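Local structure of putative sugar binding protein (Bacteroides vulgatus ATCC 8482, 3KEZ) at residues Ser289-Leu294 and Leu306-Lys311; Gln56-Thr61 and Lys311-Val316. The protein probably binds sugars or related nutrients at the bacterial outer membrane, as a calcium-binding member of the SusD family. One frame throughout, in Å; residues are numbered along the deposited sequence. Where two conformers were deposited one is given.

Both contacts meet on the beta-hairpin made by strands 306-309 and 313-316, with their centres about 10 Å apart. Contact 2 joins residues 56-61, early in the chain, to the second hairpin strand some 250 residues later; contact 1, between helix 288-295 and the first hairpin strand, is nested inside the loop that this closes. Lys-311 belongs to both, and Phe-308 CE2 packs against Ala-314 CB at 3.6 Å within the hairpin. Strand 284-286, which pairs with strand 55-57 and leads into helix 288-295, touches residues of both contacts. Together they tie the hairpin to parts distant and near in sequence, away from the calcium site.

Contact 1 of 2, residues Ser289-Leu294 and Leu306-Lys311; sequences SFYQLL and LSFDKK
Tyr-291, on helix 288-295, overlaps Leu-306 and Phe-308, two residues on one face of the first strand of a beta-hairpin. This is helix-on-hairpin packing within the SusD-family part of the chain. The backbones stay well apart, the helix and strand segments running at 129° to each other with 12.7 Å between their axes, and the side chains fill the gap. On the helix, Tyr-291 has CG anti to the backbone N (chi1 -178°), which sends its ring out to the strand. There Phe-308 meets it in an offset edge-to-face stack: the edge of Phe-308 is turned to the tyrosine face, the centroids are 5.6 Å apart and the planes stand at 68°. Contact is closest where Phe-308 CZ approaches Tyr-291 CE1, at 3.7 Å, with CE2 of the phenylalanine lying by the phenol carbon CZ. Further back on the same ring, Tyr-291 CD1 is 3.8 Å from Leu-306 CD1.

The phenol is held at its far end as well, since Tyr-291 OH is hydrogen-bonded to Asp-418 OD2, and Ile-286 packs on both Tyr-291 and Leu-306. Leu-306 CD1 also lies 4.2 Å from Leu-294 CD2, one helix turn on from the tyrosine.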
loop_
_atom_site.group_PDB
_atom_site.type_symbol
_atom_site.label_atom_id
_atom_site.label_comp_id
_atom_site.label_asym_id
_atom_site.label_seq_id
_atom_site.Cartn_x
_atom_site.Cartn_y
_atom_site.Cartn_z
ATOM N N SER A 289 -17.886 4.161 13.311
ATOM C CA SER A 289 -17.905 2.701 13.423
ATOM C C SER A 289 -16.496 2.128 13.671
ATOM O O SER A 289 -16.348 1.194 14.457
ATOM C CB SER A 289 -18.532 2.030 12.188
ATOM O OG SER A 289 -17.909 2.389 10.957
ATOM N N PHE A 290 -15.469 2.694 13.034
ATOM C CA PHE A 290 -14.116 2.188 13.264
ATOM C C PHE A 290 -13.611 2.581 14.674
ATOM O O PHE A 290 -13.001 1.776 15.362
ATOM C CB PHE A 290 -13.113 2.676 12.236
ATOM C CG PHE A 290 -11.706 2.240 12.551
ATOM C CD1 PHE A 290 -11.309 0.951 12.298
ATOM C CD2 PHE A 290 -10.808 3.101 13.140
ATOM C CE1 PHE A 290 -10.006 0.537 12.586
ATOM C CE2 PHE A 290 -9.545 2.694 13.458
ATOM C CZ PHE A 290 -9.136 1.392 13.164
ATOM N N TYR A 291 -13.868 3.821 15.078
ATOM C CA TYR A 291 -13.556 4.240 16.450
ATOM C C TYR A 291 -14.210 3.320 17.487
ATOM O O TYR A 291 -13.552 2.885 18.443
ATOM C CB TYR A 291 -13.953 5.695 16.668
ATOM C CG TYR A 291 -13.626 6.241 18.032
ATOM C CD1 TYR A 291 -12.359 6.097 18.577
ATOM C CD2 TYR A 291 -14.598 6.886 18.789
ATOM C CE1 TYR A 291 -12.048 6.598 19.817
ATOM C CE2 TYR A 291 -14.306 7.391 20.053
ATOM C CZ TYR A 291 -13.035 7.248 20.553
ATOM O OH TYR A 291 -12.761 7.728 21.773
ATOM N N GLN A 292 -15.493 3.000 17.282
ATOM C CA GLN A 292 -16.205 2.096 18.193
ATOM C C GLN A 292 -15.648 0.664 18.210
ATOM O O GLN A 292 -15.499 0.073 19.291
ATOM C CB GLN A 292 -17.687 2.120 17.919
ATOM C CG GLN A 292 -18.253 3.487 18.327
ATOM C CD GLN A 292 -19.716 3.659 18.028
ATOM O OE1 GLN A 292 -20.344 2.830 17.346
ATOM N NE2 GLN A 292 -20.270 4.779 18.498
ATOM N N LEU A 293 -15.309 0.131 17.041
ATOM C CA LEU A 293 -14.599 -1.161 16.938
ATOM C C LEU A 293 -13.276 -1.131 17.702
ATOM O O LEU A 293 -12.956 -2.069 18.447
ATOM C CB LEU A 293 -14.373 -1.522 15.449
ATOM C CG LEU A 293 -13.197 -2.371 14.900
ATOM C CD1 LEU A 293 -13.374 -2.514 13.429
ATOM C CD2 LEU A 293 -11.827 -1.790 15.104
ATOM N N LEU A 294 -12.503 -0.050 17.520
ATOM C CA LEU A 294 -11.160 0.015 18.082
ATOM C C LEU A 294 -11.259 0.138 19.598
ATOM O O LEU A 294 -10.527 -0.530 20.326
ATOM C CB LEU A 294 -10.315 1.148 17.468
ATOM C CG LEU A 294 -8.806 1.170 17.779
ATOM C CD1 LEU A 294 -8.104 -0.114 17.345
ATOM C CD2 LEU A 294 -8.076 2.421 17.188
ATOM N N LEU A 306 -4.337 7.865 17.817
ATOM C CA LEU A 306 -5.437 8.695 17.398
ATOM C C LEU A 306 -5.211 10.086 17.975
ATOM O O LEU A 306 -4.868 10.240 19.135
ATOM C CB LEU A 306 -6.768 8.111 17.882
ATOM C CG LEU A 306 -7.240 6.733 17.363
ATOM C CD1 LEU A 306 -8.685 6.529 17.883
ATOM C CD2 LEU A 306 -7.107 6.643 15.796
ATOM N N SER A 307 -5.383 11.088 17.126
ATOM C CA SER A 307 -5.261 12.502 17.499
ATOM C C SER A 307 -6.633 13.120 17.373
ATOM O O SER A 307 -7.217 13.158 16.296
ATOM C CB SER A 307 -4.304 13.262 16.589
ATOM O OG SER A 307 -2.968 12.930 16.864
ATOM N N PHE A 308 -7.176 13.582 18.495
ATOM C CA PHE A 308 -8.548 14.088 18.532
ATOM C C PHE A 308 -8.591 15.613 18.410
ATOM O O PHE A 308 -7.945 16.324 19.174
ATOM C CB PHE A 308 -9.247 13.690 19.833
ATOM C CG PHE A 308 -9.440 12.221 19.982
ATOM C CD1 PHE A 308 -8.435 11.435 20.505
ATOM C CD2 PHE A 308 -10.627 11.618 19.581
ATOM C CE1 PHE A 308 -8.598 10.070 20.626
ATOM C CE2 PHE A 308 -10.792 10.246 19.684
ATOM C CZ PHE A 308 -9.791 9.476 20.218
ATOM N N ASP A 309 -9.356 16.093 17.434
ATOM C CA ASP A 309 -9.687 17.498 17.308
ATOM C C ASP A 309 -10.828 17.771 18.258
ATOM O O ASP A 309 -11.979 17.540 17.905
ATOM C CB ASP A 309 -10.143 17.799 15.884
ATOM C CG ASP A 309 -10.539 19.237 15.709
ATOM O OD1 ASP A 309 -10.112 20.017 16.556
ATOM O OD2 ASP A 309 -11.303 19.561 14.779
ATOM N N LYS A 310 -10.509 18.271 19.455
ATOM C CA LYS A 310 -11.500 18.500 20.505
ATOM C C LYS A 310 -12.332 17.222 20.701
ATOM O O LYS A 310 -11.742 16.167 20.889
ATOM C CB LYS A 310 -12.353 19.739 20.206
ATOM C CG LYS A 310 -11.560 21.069 20.064
ATOM C CD LYS A 310 -10.513 21.232 21.194
ATOM C CE LYS A 310 -9.925 22.640 21.289
ATOM N NZ LYS A 310 -9.451 23.100 19.971
ATOM N N LYS A 311 -13.660 17.303 20.651
ATOM C CA LYS A 311 -14.497 16.119 20.655
ATOM C C LYS A 311 -15.210 16.019 19.306
ATOM O O LYS A 311 -16.377 15.640 19.252
ATOM C CB LYS A 311 -15.496 16.131 21.835
ATOM C CG LYS A 311 -14.846 15.970 23.222
ATOM C CD LYS A 311 -15.827 15.460 24.313
ATOM C CE LYS A 311 -15.088 14.812 25.512
ATOM N NZ LYS A 311 -14.130 13.685 25.152
#

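Contact 2 of 2, residues Gln56-Thr61 and Lys311-Val316; sequences QAVSST and KYYAYV
Val-58 divides its two methyls between Tyr-313 and Tyr-315, and these three side chains make the whole touch between the end of strand 55-57 and the second strand of the 306-316 hairpin. The valine follows directly on strand 55-57, which pairs with strand 284-286, so the contact adds to a junction between two small antiparallel sheets that Ala-314 and Ile-286 also bridge by a backbone hydrogen bond.

With chi1 at 158°, CG1 lies anti to the valine's backbone N and CG2 beside it, and the branches diverge to different rings. Val-58 CG1 comes obliquely to the phenol end of its ring, 3.9 Å from Tyr-313 CZ. The CH-pi contact it makes there is off-centre, 29° from the ring normal. CG2 goes to the hydroxyl end of the other ring, Val-58 CG2 approaching Tyr-315 OH at 3.5 Å with CE1 and CZ a little farther off. Replacing Val-58 by an alanine would probably open a gap at the ends of both phenols and leave the Tyr-313 ring without its CH-pi partner.

Tyr-313 belongs to a classic beta bulge, where it and Tyr-312 both face Asp-309 across the hairpin. Past the valine, Ser-59 OG accepts a bond from Thr-61 N, an ST turn that bends the chain as it leaves. On the other flank, the side chain of Gln-56 turns along its own chain, Gln-56 NE2 donating to Ala-57 O at 3.2 Å in a nearly straight bond (167°); the same nitrogen also bonds to Lys-423 O.

A water lies 2.9 Å from Tyr-313 OH and could link it to Val-58 O, but its 2.4 Å from that oxygen is too short to trust. The direct touch is CH-pi at Tyr-313 and plain van der Waals contact at Tyr-315, adhesion that is weakly directional and depends on the fit of the valine's shape.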
loop_
_atom_site.group_PDB
_atom_site.type_symbol
_atom_site.label_atom_id
_atom_site.label_comp_id
_atom_site.label_asym_id
_atom_site.label_seq_id
_atom_site.Cartn_x
_atom_site.Cartn_y
_atom_site.Cartn_z
ATOM N N GLN A 56 -12.983 8.248 6.323
ATOM C CA GLN A 56 -13.834 9.024 5.442
ATOM C C GLN A 56 -13.192 10.372 5.216
ATOM O O GLN A 56 -12.350 10.776 5.996
ATOM C CB GLN A 56 -15.200 9.238 6.093
ATOM C CG GLN A 56 -15.164 9.837 7.495
ATOM C CD GLN A 56 -16.522 10.136 7.990
ATOM O OE1 GLN A 56 -17.132 9.327 8.675
ATOM N NE2 GLN A 56 -17.044 11.291 7.609
ATOM N N ALA A 57 -13.629 11.075 4.176
ATOM C CA ALA A 57 -13.362 12.506 4.050
ATOM C C ALA A 57 -14.050 13.234 5.187
ATOM O O ALA A 57 -15.182 12.890 5.579
ATOM C CB ALA A 57 -13.875 13.039 2.737
ATOM N N VAL A 58 -13.374 14.241 5.721
ATOM C CA VAL A 58 -13.943 15.066 6.782
ATOM C C VAL A 58 -15.101 15.895 6.250
ATOM O O VAL A 58 -16.039 16.213 6.982
ATOM C CB VAL A 58 -12.856 15.948 7.411
ATOM C CG1 VAL A 58 -13.485 17.183 8.105
ATOM C CG2 VAL A 58 -12.019 15.089 8.375
ATOM N N SER A 59 -15.042 16.218 4.965
ATOM C CA SER A 59 -16.122 16.916 4.288
ATOM C C SER A 59 -16.044 16.638 2.790
ATOM O O SER A 59 -15.040 16.137 2.292
ATOM C CB SER A 59 -16.038 18.414 4.551
ATOM O OG SER A 59 -15.223 19.023 3.568
ATOM N N SER A 60 -17.098 16.995 2.064
ATOM C CA SER A 60 -17.155 16.756 0.624
ATOM C C SER A 60 -16.138 17.543 -0.189
ATOM O O SER A 60 -15.760 17.121 -1.281
ATOM C CB SER A 60 -18.537 17.090 0.109
ATOM O OG SER A 60 -19.486 16.220 0.698
ATOM N N THR A 61 -15.682 18.665 0.356
ATOM C CA THR A 61 -14.761 19.569 -0.331
ATOM C C THR A 61 -13.283 19.310 0.010
ATOM O O THR A 61 -12.394 20.014 -0.470
ATOM C CB THR A 61 -15.132 21.032 0.006
ATOM O OG1 THR A 61 -15.028 21.247 1.429
ATOM C CG2 THR A 61 -16.572 21.330 -0.440
ATOM N N LYS A 311 -13.660 17.303 20.651
ATOM C CA LYS A 311 -14.497 16.119 20.655
ATOM C C LYS A 311 -15.210 16.019 19.306
ATOM O O LYS A 311 -16.377 15.640 19.252
ATOM C CB LYS A 311 -15.496 16.131 21.835
ATOM C CG LYS A 311 -14.846 15.970 23.222
ATOM C CD LYS A 311 -15.827 15.460 24.313
ATOM C CE LYS A 311 -15.088 14.812 25.512
ATOM N NZ LYS A 311 -14.130 13.685 25.152
ATOM N N TYR A 312 -14.504 16.339 18.208
ATOM C CA TYR A 312 -15.144 16.432 16.891
ATOM C C TYR A 312 -14.762 15.326 15.898
ATOM O O TYR A 312 -15.637 14.779 15.230
ATOM C CB TYR A 312 -14.830 17.767 16.228
ATOM C CG TYR A 312 -15.009 18.965 17.120
ATOM C CD1 TYR A 312 -16.111 19.067 17.987
ATOM C CD2 TYR A 312 -14.080 20.016 17.097
ATOM C CE1 TYR A 312 -16.269 20.198 18.826
ATOM C CE2 TYR A 312 -14.235 21.140 17.930
ATOM C CZ TYR A 312 -15.322 21.222 18.781
ATOM O OH TYR A 312 -15.448 22.329 19.583
ATOM N N TYR A 313 -13.448 15.090 15.772
ATOM C CA TYR A 313 -12.860 14.150 14.841
ATOM C C TYR A 313 -11.636 13.487 15.459
ATOM O O TYR A 313 -10.984 14.057 16.351
ATOM C CB TYR A 313 -12.338 14.859 13.613
ATOM C CG TYR A 313 -13.311 15.728 12.921
ATOM C CD1 TYR A 313 -14.245 15.187 12.059
ATOM C CD2 TYR A 313 -13.284 17.103 13.098
ATOM C CE1 TYR A 313 -15.167 15.986 11.422
ATOM C CE2 TYR A 313 -14.196 17.918 12.451
ATOM C CZ TYR A 313 -15.129 17.345 11.608
ATOM O OH TYR A 313 -16.030 18.127 10.931
ATOM N N ALA A 314 -11.319 12.295 14.968
ATOM C CA ALA A 314 -10.115 11.598 15.353
ATOM C C ALA A 314 -9.309 11.310 14.099
ATOM O O ALA A 314 -9.779 10.632 13.174
ATOM C CB ALA A 314 -10.442 10.319 16.078
ATOM N N TYR A 315 -8.086 11.825 14.077
ATOM C CA TYR A 315 -7.160 11.601 12.981
ATOM C C TYR A 315 -6.210 10.455 13.320
ATOM O O TYR A 315 -5.941 10.195 14.492
ATOM C CB TYR A 315 -6.372 12.889 12.708
ATOM C CG TYR A 315 -7.287 13.967 12.198
ATOM C CD1 TYR A 315 -7.529 14.083 10.850
ATOM C CD2 TYR A 315 -8.013 14.783 13.073
ATOM C CE1 TYR A 315 -8.421 14.986 10.365
ATOM C CE2 TYR A 315 -8.911 15.723 12.593
ATOM C CZ TYR A 315 -9.093 15.819 11.225
ATOM O OH TYR A 315 -9.945 16.715 10.687
ATOM N N VAL A 316 -5.716 9.763 12.297
ATOM C CA VAL A 316 -4.751 8.700 12.505
ATOM C C VAL A 316 -3.359 9.313 12.465
ATOM O O VAL A 316 -2.870 9.724 11.427
ATOM C CB VAL A 316 -4.896 7.588 11.474
ATOM C CG1 VAL A 316 -3.839 6.485 11.689
ATOM C CG2 VAL A 316 -6.331 7.016 11.542
HETATM O O HOH W 1 -16.944 18.165 8.127
#